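Local coordinates for protein chorismate synthase (Campylobacter jejuni, PDB 1SQ1) that probably converts 5-enolpyruvylshikimate-3-phosphate to chorismate and phosphate with the help of reduced FMN, the last step of the chorismate pathway, as a homotetramer, at residues Asp60-Tyr72 and His76-Phe83; Leu218-Leu230 and Ile276-Leu288. All coordinates share one frame; numbering follows the deposited sequence.

Contact 1: residues Asp60-Tyr72 and His76-Phe83; sequences DKAQVLSGVFEGY and HPIAIVVF. With SO4 (sulfate ion), chain C.
Q63 and V81 form the hydrogen-bonded pair of two antiparallel strands, 62-64 and 78-82: Q63 N gives to V81 O at 2.8 Å, and V81 N returns a longer bond to Q63 O at 3.3 Å. Past the end of strand 62-64, A79 O takes L65 N and, weakly, S66 N. The side chain of S66 carries the pairing one step further. Its OG is turned between its own backbone N and carbonyl carbon (chi1 62°) and donates to P77 O at 3.0 Å, tilted 22° from the carbonyl plane; G14 O of the second subunit is a weak further partner.

The pairs A62/V82 and V64/I80 are non-hydrogen-bonded, with side chains on one face. There V82 CG2 lies 3.6 Å from A62 CB. Within the chain these strands end a five-stranded antiparallel sheet, with 62-64 outermost and 78-82 between it and 21-26. Helices 36-45 and 128-143 lie against this face, the first through L43 on A62 and V82, the second through V137 on I78 and I80.

On the other face L65 crosses V81 with CD1 against CG2, while its CB rests 3.6 Å from A79 CB. E15 and G14 of the second subunit pack on L65 and A79.

At the G67 end, G67 N makes a weak bond to sulfate O1 at 2.9 Å, and H76 CB stands 3.6 Å from O4; T74 OG1 of the same chain and S124 N of the second subunit also hydrogen-bond this ion. At the far end D60 OD1 lies 3.5 Å from V82 CG1, while OD2 forms a long, weak ion pair with R126.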
loop_
_atom_site.group_PDB
_atom_site.type_symbol
_atom_site.label_atom_id
_atom_site.label_comp_id
_atom_site.label_asym_id
_atom_site.label_seq_id
_atom_site.Cartn_x
_atom_site.Cartn_y
_atom_site.Cartn_z
ATOM N N ASP A 60 -11.873 26.056 17.990
ATOM C CA ASP A 60 -11.257 25.590 16.748
ATOM C C ASP A 60 -9.729 25.688 16.829
ATOM O O ASP A 60 -9.055 25.916 15.822
ATOM C CB ASP A 60 -11.785 26.415 15.561
ATOM C CG ASP A 60 -11.643 25.689 14.232
ATOM O OD1 ASP A 60 -10.498 25.390 13.831
ATOM O OD2 ASP A 60 -12.680 25.408 13.591
ATOM N N LYS A 61 -9.189 25.518 18.032
ATOM C CA LYS A 61 -7.745 25.579 18.234
ATOM C C LYS A 61 -7.144 24.182 18.114
ATOM O O LYS A 61 -7.709 23.209 18.626
ATOM C CB LYS A 61 -7.415 26.167 19.609
ATOM C CG LYS A 61 -5.924 26.180 19.940
ATOM C CD LYS A 61 -5.637 26.929 21.233
ATOM C CE LYS A 61 -6.111 28.381 21.140
ATOM N NZ LYS A 61 -5.487 29.129 19.995
ATOM N N ALA A 62 -5.999 24.097 17.434
ATOM C CA ALA A 62 -5.293 22.834 17.215
ATOM C C ALA A 62 -4.431 22.434 18.404
ATOM O O ALA A 62 -3.664 23.242 18.920
ATOM C CB ALA A 62 -4.421 22.938 15.957
ATOM N N GLN A 63 -4.555 21.183 18.830
ATOM C CA GLN A 63 -3.770 20.690 19.954
ATOM C C GLN A 63 -2.855 19.525 19.548
ATOM O O GLN A 63 -3.286 18.373 19.462
ATOM C CB GLN A 63 -4.693 20.253 21.092
ATOM C CG GLN A 63 -3.959 20.064 22.411
ATOM C CD GLN A 63 -4.868 19.620 23.552
ATOM O OE1 GLN A 63 -5.868 20.275 23.855
ATOM N NE2 GLN A 63 -4.515 18.504 24.196
ATOM N N VAL A 64 -1.592 19.839 19.289
ATOM C CA VAL A 64 -0.622 18.827 18.904
ATOM C C VAL A 64 -0.478 17.785 20.005
ATOM O O VAL A 64 -0.029 18.104 21.104
ATOM C CB VAL A 64 0.750 19.450 18.664
ATOM C CG1 VAL A 64 1.727 18.379 18.215
ATOM C CG2 VAL A 64 0.638 20.553 17.647
ATOM N N LEU A 65 -0.840 16.542 19.706
ATOM C CA LEU A 65 -0.748 15.472 20.692
ATOM C C LEU A 65 0.592 14.737 20.777
ATOM O O LEU A 65 0.933 14.207 21.834
ATOM C CB LEU A 65 -1.852 14.444 20.452
ATOM C CG LEU A 65 -3.289 14.949 20.540
ATOM C CD1 LEU A 65 -4.221 13.745 20.580
ATOM C CD2 LEU A 65 -3.477 15.801 21.795
ATOM N N SER A 66 1.352 14.699 19.687
ATOM C CA SER A 66 2.625 13.978 19.693
ATOM C C SER A 66 3.462 14.241 18.453
ATOM O O SER A 66 3.145 15.114 17.646
ATOM C CB SER A 66 2.364 12.478 19.773
ATOM O OG SER A 66 1.629 12.047 18.641
ATOM N N GLY A 67 4.528 13.462 18.306
ATOM C CA GLY A 67 5.401 13.599 17.158
ATOM C C GLY A 67 6.346 14.776 17.259
ATOM O O GLY A 67 7.234 14.946 16.417
ATOM N N VAL A 68 6.150 15.599 18.282
ATOM C CA VAL A 68 6.996 16.764 18.499
ATOM C C VAL A 68 7.395 16.892 19.961
ATOM O O VAL A 68 6.628 16.548 20.865
ATOM C CB VAL A 68 6.295 18.063 18.084
ATOM C CG1 VAL A 68 6.092 18.086 16.584
ATOM C CG2 VAL A 68 4.973 18.180 18.807
ATOM N N PHE A 69 8.605 17.402 20.175
ATOM C CA PHE A 69 9.166 17.590 21.506
ATOM C C PHE A 69 10.233 18.690 21.488
ATOM O O PHE A 69 11.226 18.584 20.763
ATOM C CB PHE A 69 9.790 16.283 21.994
ATOM C CG PHE A 69 10.585 16.434 23.250
ATOM C CD1 PHE A 69 11.875 15.908 23.340
ATOM C CD2 PHE A 69 10.052 17.116 24.343
ATOM C CE1 PHE A 69 12.630 16.063 24.496
ATOM C CE2 PHE A 69 10.791 17.280 25.504
ATOM C CZ PHE A 69 12.087 16.750 25.585
ATOM N N GLU A 70 10.033 19.731 22.295
ATOM C CA GLU A 70 10.962 20.863 22.369
ATOM C C GLU A 70 11.003 21.679 21.072
ATOM O O GLU A 70 12.068 22.147 20.657
ATOM C CB GLU A 70 12.387 20.395 22.696
ATOM C CG GLU A 70 12.644 19.945 24.132
ATOM C CD GLU A 70 14.102 19.537 24.350
ATOM O OE1 GLU A 70 14.589 18.639 23.620
ATOM O OE2 GLU A 70 14.758 20.108 25.254
ATOM N N GLY A 71 9.850 21.835 20.427
ATOM C CA GLY A 71 9.781 22.612 19.196
ATOM C C GLY A 71 10.191 21.913 17.910
ATOM O O GLY A 71 10.043 22.477 16.824
ATOM N N TYR A 72 10.705 20.692 18.022
ATOM C CA TYR A 72 11.129 19.940 16.847
ATOM C C TYR A 72 10.392 18.611 16.674
ATOM O O TYR A 72 9.933 18.003 17.644
ATOM C CB TYR A 72 12.640 19.701 16.899
ATOM C CG TYR A 72 13.451 20.931 16.564
ATOM C CD1 TYR A 72 13.411 22.062 17.378
ATOM C CD2 TYR A 72 14.230 20.978 15.409
ATOM C CE1 TYR A 72 14.127 23.216 17.048
ATOM C CE2 TYR A 72 14.951 22.125 15.066
ATOM C CZ TYR A 72 14.896 23.242 15.890
ATOM O OH TYR A 72 15.604 24.377 15.559
ATOM N N HIS A 76 8.213 10.737 14.697
ATOM C CA HIS A 76 7.123 9.796 14.948
ATOM C C HIS A 76 5.807 10.436 14.507
ATOM O O HIS A 76 5.761 11.644 14.229
ATOM C CB HIS A 76 7.038 9.436 16.442
ATOM C CG HIS A 76 8.242 8.721 16.967
ATOM N ND1 HIS A 76 8.176 7.837 18.023
ATOM C CD2 HIS A 76 9.543 8.760 16.590
ATOM C CE1 HIS A 76 9.384 7.359 18.272
ATOM N NE2 HIS A 76 10.231 7.906 17.414
ATOM N N PRO A 77 4.720 9.635 14.438
ATOM C CA PRO A 77 3.410 10.149 14.029
ATOM C C PRO A 77 2.993 11.354 14.861
ATOM O O PRO A 77 3.022 11.316 16.090
ATOM C CB PRO A 77 2.487 8.944 14.215
ATOM C CG PRO A 77 3.215 8.094 15.195
ATOM C CD PRO A 77 4.630 8.200 14.742
ATOM N N ILE A 78 2.605 12.422 14.176
ATOM C CA ILE A 78 2.206 13.665 14.820
ATOM C C ILE A 78 0.697 13.741 14.977
ATOM O O ILE A 78 0.004 14.158 14.064
ATOM C CB ILE A 78 2.690 14.857 13.974
ATOM C CG1 ILE A 78 4.206 14.778 13.832
ATOM C CG2 ILE A 78 2.268 16.169 14.601
ATOM C CD1 ILE A 78 4.769 15.745 12.853
ATOM N N ALA A 79 0.175 13.339 16.128
ATOM C CA ALA A 79 -1.270 13.399 16.303
ATOM C C ALA A 79 -1.720 14.825 16.608
ATOM O O ALA A 79 -1.017 15.583 17.275
ATOM C CB ALA A 79 -1.718 12.450 17.407
ATOM N N ILE A 80 -2.894 15.187 16.100
ATOM C CA ILE A 80 -3.444 16.521 16.308
ATOM C C ILE A 80 -4.965 16.463 16.417
ATOM O O ILE A 80 -5.623 15.689 15.719
ATOM C CB ILE A 80 -3.060 17.484 15.154
ATOM C CG1 ILE A 80 -1.530 17.614 15.059
ATOM C CG2 ILE A 80 -3.714 18.834 15.383
ATOM C CD1 ILE A 80 -1.027 18.642 14.042
ATOM N N VAL A 81 -5.515 17.279 17.309
ATOM C CA VAL A 81 -6.956 17.327 17.508
ATOM C C VAL A 81 -7.377 18.787 17.525
ATOM O O VAL A 81 -6.760 19.610 18.206
ATOM C CB VAL A 81 -7.376 16.684 18.850
ATOM C CG1 VAL A 81 -8.882 16.483 18.872
ATOM C CG2 VAL A 81 -6.664 15.363 19.046
ATOM N N VAL A 82 -8.427 19.106 16.776
ATOM C CA VAL A 82 -8.921 20.471 16.691
ATOM C C VAL A 82 -10.388 20.527 17.078
ATOM O O VAL A 82 -11.172 19.700 16.636
ATOM C CB VAL A 82 -8.753 21.016 15.267
ATOM C CG1 VAL A 82 -9.280 22.429 15.188
ATOM C CG2 VAL A 82 -7.290 20.977 14.873
ATOM N N PHE A 83 -10.749 21.503 17.909
ATOM C CA PHE A 83 -12.133 21.671 18.359
ATOM C C PHE A 83 -12.832 22.835 17.655
ATOM O O PHE A 83 -13.837 23.364 18.142
ATOM C CB PHE A 83 -12.185 21.900 19.875
ATOM C CG PHE A 83 -11.691 20.735 20.685
ATOM C CD1 PHE A 83 -10.327 20.564 20.926
ATOM C CD2 PHE A 83 -12.588 19.791 21.187
ATOM C CE1 PHE A 83 -9.856 19.464 21.658
ATOM C CE2 PHE A 83 -12.132 18.685 21.921
ATOM C CZ PHE A 83 -10.760 18.522 22.157
HETATM S S SO4 C . 6.539 11.706 20.808
HETATM O O1 SO4 C . 5.846 13.019 20.820
HETATM O O2 SO4 C . 7.670 11.754 21.776
HETATM O O3 SO4 C . 5.573 10.641 21.202
HETATM O O4 SO4 C . 7.067 11.429 19.442
#

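Contact 2: residues Leu218-Leu230 and Ile276-Leu288; sequences LGEVLYDKLDSKL and ILGGISNGENLIL. With SO4 (sulfate ion), chain B.
L226 N, in the first turn of helix 226-235, donates to G279 O at 2.8 Å in a fairly straight bond (159° at the hydrogen), linking the helix to the type I' turn L277-I280 of a short hairpin. Two more bonds join L218 and S281: S281 N gives to L218 O at 3.1 Å, and L218 N to S281 OG at 3.0 Å. That hydroxyl also bonds L215 O.

The apolar centre is I276 CD1, which L226 CD2 and L230 CD1 each approach to 3.9 Å, the L226 side chain crossing at about a right angle; D227 CB touches the same methyl. With its CG anti to the backbone N (chi1 -178°), L226 also brings CD2 near S281 CB. L230 CD2 continues the apolar row to L288 CD1 at 3.8 Å.

Further out, K225, the helix N-cap residue, lays its extended chain beside G279 CA and carries NZ to G236 O of the third subunit. G278 N binds sulfate O2 at 2.7 Å, an ion shared with A239 N of that subunit. A first-turn N-H thus finds its acceptor in the hairpin carbonyl, an arrangement that probably suits the positive end of the helix dipole.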
loop_
_atom_site.group_PDB
_atom_site.type_symbol
_atom_site.label_atom_id
_atom_site.label_comp_id
_atom_site.label_asym_id
_atom_site.label_seq_id
_atom_site.Cartn_x
_atom_site.Cartn_y
_atom_site.Cartn_z
ATOM N N LEU A 218 10.723 15.744 -8.524
ATOM C CA LEU A 218 9.686 15.348 -7.585
ATOM C C LEU A 218 8.567 14.625 -8.337
ATOM O O LEU A 218 7.926 15.195 -9.217
ATOM C CB LEU A 218 9.127 16.569 -6.868
ATOM C CG LEU A 218 10.086 17.147 -5.836
ATOM C CD1 LEU A 218 9.464 18.358 -5.168
ATOM C CD2 LEU A 218 10.405 16.081 -4.800
ATOM N N GLY A 219 8.335 13.365 -7.992
ATOM C CA GLY A 219 7.307 12.596 -8.660
ATOM C C GLY A 219 7.811 11.235 -9.083
ATOM O O GLY A 219 8.862 11.121 -9.712
ATOM N N GLU A 220 7.054 10.202 -8.728
ATOM C CA GLU A 220 7.391 8.813 -9.050
ATOM C C GLU A 220 6.794 8.402 -10.388
ATOM O O GLU A 220 5.621 8.044 -10.460
ATOM C CB GLU A 220 6.855 7.884 -7.960
ATOM C CG GLU A 220 7.611 7.961 -6.638
ATOM C CD GLU A 220 9.070 7.578 -6.794
ATOM O OE1 GLU A 220 9.941 8.437 -6.520
ATOM O OE2 GLU A 220 9.338 6.413 -7.179
ATOM N N VAL A 221 7.611 8.425 -11.431
ATOM C CA VAL A 221 7.141 8.085 -12.761
ATOM C C VAL A 221 6.483 6.723 -12.890
ATOM O O VAL A 221 6.845 5.745 -12.214
ATOM C CB VAL A 221 8.253 8.146 -13.807
ATOM C CG1 VAL A 221 8.974 6.812 -13.882
ATOM C CG2 VAL A 221 7.666 8.497 -15.149
ATOM N N LEU A 222 5.516 6.731 -13.814
ATOM C CA LEU A 222 4.646 5.643 -14.219
ATOM C C LEU A 222 3.296 5.733 -13.540
ATOM O O LEU A 222 2.354 6.258 -14.135
ATOM C CB LEU A 222 5.301 4.293 -13.993
ATOM C CG LEU A 222 5.662 3.699 -15.365
ATOM C CD1 LEU A 222 4.393 3.360 -16.128
ATOM C CD2 LEU A 222 6.485 4.686 -16.188
ATOM N N TYR A 223 3.185 5.269 -12.301
ATOM C CA TYR A 223 1.888 5.326 -11.630
ATOM C C TYR A 223 1.819 6.058 -10.292
ATOM O O TYR A 223 1.054 5.682 -9.400
ATOM C CB TYR A 223 1.306 3.915 -11.508
ATOM C CG TYR A 223 1.127 3.304 -12.877
ATOM C CD1 TYR A 223 0.294 3.908 -13.825
ATOM C CD2 TYR A 223 1.890 2.216 -13.275
ATOM C CE1 TYR A 223 0.243 3.449 -15.139
ATOM C CE2 TYR A 223 1.847 1.754 -14.577
ATOM C CZ TYR A 223 1.027 2.373 -15.507
ATOM O OH TYR A 223 1.023 1.915 -16.804
ATOM N N ASP A 224 2.615 7.114 -10.160
ATOM C CA ASP A 224 2.595 7.944 -8.959
ATOM C C ASP A 224 3.250 9.274 -9.312
ATOM O O ASP A 224 3.999 9.861 -8.528
ATOM C CB ASP A 224 3.307 7.269 -7.778
ATOM C CG ASP A 224 2.804 7.788 -6.422
ATOM O OD1 ASP A 224 1.673 8.328 -6.377
ATOM O OD2 ASP A 224 3.521 7.640 -5.404
ATOM N N LYS A 225 2.932 9.725 -10.524
ATOM C CA LYS A 225 3.420 10.968 -11.093
ATOM C C LYS A 225 2.900 12.163 -10.300
ATOM O O LYS A 225 1.810 12.120 -9.731
ATOM C CB LYS A 225 2.961 11.056 -12.547
ATOM C CG LYS A 225 3.379 9.864 -13.406
ATOM C CD LYS A 225 2.999 10.113 -14.855
ATOM C CE LYS A 225 3.735 9.192 -15.807
ATOM N NZ LYS A 225 3.391 9.508 -17.231
ATOM N N LEU A 226 3.682 13.234 -10.269
ATOM C CA LEU A 226 3.288 14.410 -9.531
ATOM C C LEU A 226 1.948 14.982 -9.999
ATOM O O LEU A 226 1.155 15.451 -9.183
ATOM C CB LEU A 226 4.376 15.477 -9.609
ATOM C CG LEU A 226 3.967 16.702 -8.789
ATOM C CD1 LEU A 226 3.827 16.312 -7.326
ATOM C CD2 LEU A 226 4.975 17.805 -8.970
ATOM N N ASP A 227 1.675 14.961 -11.300
ATOM C CA ASP A 227 0.382 15.487 -11.747
ATOM C C ASP A 227 -0.743 14.543 -11.295
ATOM O O ASP A 227 -1.776 15.002 -10.798
ATOM C CB ASP A 227 0.362 15.716 -13.268
ATOM C CG ASP A 227 0.985 14.586 -14.034
ATOM O OD1 ASP A 227 1.132 14.703 -15.267
ATOM O OD2 ASP A 227 1.334 13.577 -13.396
ATOM N N SER A 228 -0.539 13.232 -11.441
ATOM C CA SER A 228 -1.535 12.250 -10.994
ATOM C C SER A 228 -1.902 12.523 -9.538
ATOM O O SER A 228 -3.057 12.782 -9.220
ATOM C CB SER A 228 -0.996 10.819 -11.080
ATOM O OG SER A 228 -0.952 10.341 -12.411
ATOM N N LYS A 229 -0.912 12.450 -8.657
ATOM C CA LYS A 229 -1.138 12.681 -7.243
ATOM C C LYS A 229 -1.856 13.986 -7.023
ATOM O O LYS A 229 -2.757 14.070 -6.208
ATOM C CB LYS A 229 0.189 12.725 -6.490
ATOM C CG LYS A 229 0.901 11.406 -6.336
ATOM C CD LYS A 229 2.311 11.629 -5.824
ATOM C CE LYS A 229 2.741 10.499 -4.918
ATOM N NZ LYS A 229 2.100 10.616 -3.571
ATOM N N LEU A 230 -1.451 15.018 -7.742
ATOM C CA LEU A 230 -2.076 16.312 -7.554
ATOM C C LEU A 230 -3.529 16.270 -7.953
ATOM O O LEU A 230 -4.386 16.792 -7.241
ATOM C CB LEU A 230 -1.349 17.368 -8.369
ATOM C CG LEU A 230 0.004 17.755 -7.788
ATOM C CD1 LEU A 230 0.783 18.537 -8.834
ATOM C CD2 LEU A 230 -0.197 18.568 -6.503
ATOM N N ILE A 276 5.499 20.483 -14.814
ATOM C CA ILE A 276 5.559 19.026 -14.794
ATOM C C ILE A 276 5.757 18.497 -16.213
ATOM O O ILE A 276 5.068 18.922 -17.135
ATOM C CB ILE A 276 4.236 18.451 -14.239
ATOM C CG1 ILE A 276 4.001 18.955 -12.811
ATOM C CG2 ILE A 276 4.258 16.920 -14.297
ATOM C CD1 ILE A 276 2.769 18.392 -12.162
ATOM N N LEU A 277 6.697 17.573 -16.386
ATOM C CA LEU A 277 6.968 16.990 -17.697
ATOM C C LEU A 277 7.249 15.519 -17.498
ATOM O O LEU A 277 8.200 15.164 -16.807
ATOM C CB LEU A 277 8.190 17.635 -18.340
ATOM C CG LEU A 277 8.027 19.056 -18.867
ATOM C CD1 LEU A 277 9.392 19.750 -18.915
ATOM C CD2 LEU A 277 7.345 19.008 -20.228
ATOM N N GLY A 278 6.431 14.660 -18.097
ATOM C CA GLY A 278 6.629 13.233 -17.934
ATOM C C GLY A 278 6.159 12.748 -16.575
ATOM O O GLY A 278 6.364 11.594 -16.218
ATOM N N GLY A 279 5.532 13.633 -15.807
ATOM C CA GLY A 279 5.051 13.238 -14.498
ATOM C C GLY A 279 5.993 13.609 -13.385
ATOM O O GLY A 279 5.751 13.304 -12.220
ATOM N N ILE A 280 7.087 14.266 -13.742
ATOM C CA ILE A 280 8.053 14.684 -12.740
ATOM C C ILE A 280 8.217 16.189 -12.911
ATOM O O ILE A 280 8.103 16.699 -14.038
ATOM C CB ILE A 280 9.407 13.915 -12.906
ATOM C CG1 ILE A 280 10.160 14.387 -14.141
ATOM C CG2 ILE A 280 9.134 12.422 -13.066
ATOM C CD1 ILE A 280 11.147 15.509 -13.862
ATOM N N SER A 281 8.441 16.893 -11.798
ATOM C CA SER A 281 8.602 18.354 -11.805
ATOM C C SER A 281 9.897 18.729 -12.505
ATOM O O SER A 281 10.900 18.035 -12.350
ATOM C CB SER A 281 8.615 18.899 -10.375
ATOM O OG SER A 281 9.657 18.322 -9.620
ATOM N N ASN A 282 9.875 19.824 -13.266
ATOM C CA ASN A 282 11.049 20.271 -14.017
ATOM C C ASN A 282 11.758 21.492 -13.422
ATOM O O ASN A 282 12.700 22.016 -14.016
ATOM C CB ASN A 282 10.646 20.598 -15.453
ATOM C CG ASN A 282 9.793 21.849 -15.543
ATOM O OD1 ASN A 282 9.481 22.481 -14.527
ATOM N ND2 ASN A 282 9.416 22.221 -16.763
ATOM N N GLY A 283 11.303 21.952 -12.262
ATOM C CA GLY A 283 11.917 23.113 -11.647
ATOM C C GLY A 283 11.021 24.337 -11.724
ATOM O O GLY A 283 10.926 25.109 -10.771
ATOM N N GLU A 284 10.348 24.525 -12.854
ATOM C CA GLU A 284 9.469 25.677 -13.004
ATOM C C GLU A 284 8.360 25.698 -11.962
ATOM O O GLU A 284 8.079 24.692 -11.320
ATOM C CB GLU A 284 8.874 25.695 -14.407
ATOM C CG GLU A 284 9.906 25.947 -15.478
ATOM C CD GLU A 284 10.595 27.296 -15.319
ATOM O OE1 GLU A 284 11.821 27.324 -15.045
ATOM O OE2 GLU A 284 9.904 28.332 -15.459
ATOM N N ASN A 285 7.730 26.854 -11.797
ATOM C CA ASN A 285 6.645 26.997 -10.836
ATOM C C ASN A 285 5.563 26.006 -11.172
ATOM O O ASN A 285 5.551 25.444 -12.267
ATOM C CB ASN A 285 6.055 28.391 -10.910
ATOM C CG ASN A 285 7.043 29.451 -10.526
ATOM O OD1 ASN A 285 7.202 29.759 -9.347
ATOM N ND2 ASN A 285 7.733 30.008 -11.517
ATOM N N LEU A 286 4.639 25.807 -10.243
ATOM C CA LEU A 286 3.551 24.869 -10.460
ATOM C C LEU A 286 2.273 25.651 -10.724
ATOM O O LEU A 286 1.874 26.485 -9.910
ATOM C CB LEU A 286 3.391 23.967 -9.229
ATOM C CG LEU A 286 3.473 22.435 -9.348
ATOM C CD1 LEU A 286 4.527 21.976 -10.358
ATOM C CD2 LEU A 286 3.768 21.882 -7.974
ATOM N N ILE A 287 1.646 25.395 -11.870
ATOM C CA ILE A 287 0.402 26.071 -12.241
ATOM C C ILE A 287 -0.753 25.085 -12.180
ATOM O O ILE A 287 -0.989 24.338 -13.123
ATOM C CB ILE A 287 0.463 26.642 -13.674
ATOM C CG1 ILE A 287 1.759 27.432 -13.874
ATOM C CG2 ILE A 287 -0.728 27.559 -13.915
ATOM C CD1 ILE A 287 1.898 28.591 -12.927
ATOM N N LEU A 288 -1.473 25.102 -11.067
ATOM C CA LEU A 288 -2.588 24.190 -10.852
ATOM C C LEU A 288 -3.889 24.945 -10.697
ATOM O O LEU A 288 -3.955 25.907 -9.948
ATOM C CB LEU A 288 -2.357 23.373 -9.578
ATOM C CG LEU A 288 -0.980 22.755 -9.429
ATOM C CD1 LEU A 288 -0.936 21.901 -8.180
ATOM C CD2 LEU A 288 -0.669 21.948 -10.668
HETATM S S SO4 B . 3.162 14.993 -20.077
HETATM O O1 SO4 B . 4.024 14.233 -21.008
HETATM O O2 SO4 B . 3.836 15.156 -18.761
HETATM O O3 SO4 B . 2.876 16.331 -20.633
HETATM O O4 SO4 B . 1.896 14.258 -19.874
#

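How the contacts relate
From the N terminus, contact 1 comes first: strand 62-64 and strand 78-82 are joined by a short link that includes the small hairpin 68-69/72-73, so it closes a local loop within one sheet. Contact 2 opens only after contact 1 has closed, and it spans 45 intervening residues to bring the start of helix 226-235 against the hairpin 276-281 and strand 286-292. The two are in series, neither nested nor crossed. Their centres lie about 30 Å apart and their nearest atoms about 17 Å, without touching. Contact 1 belongs to one five-stranded antiparallel sheet; contact 2 ties a helix to the other through 286-292. Contact 1 meets the second subunit and contact 2 the third and fourth; a sulfate sits at each.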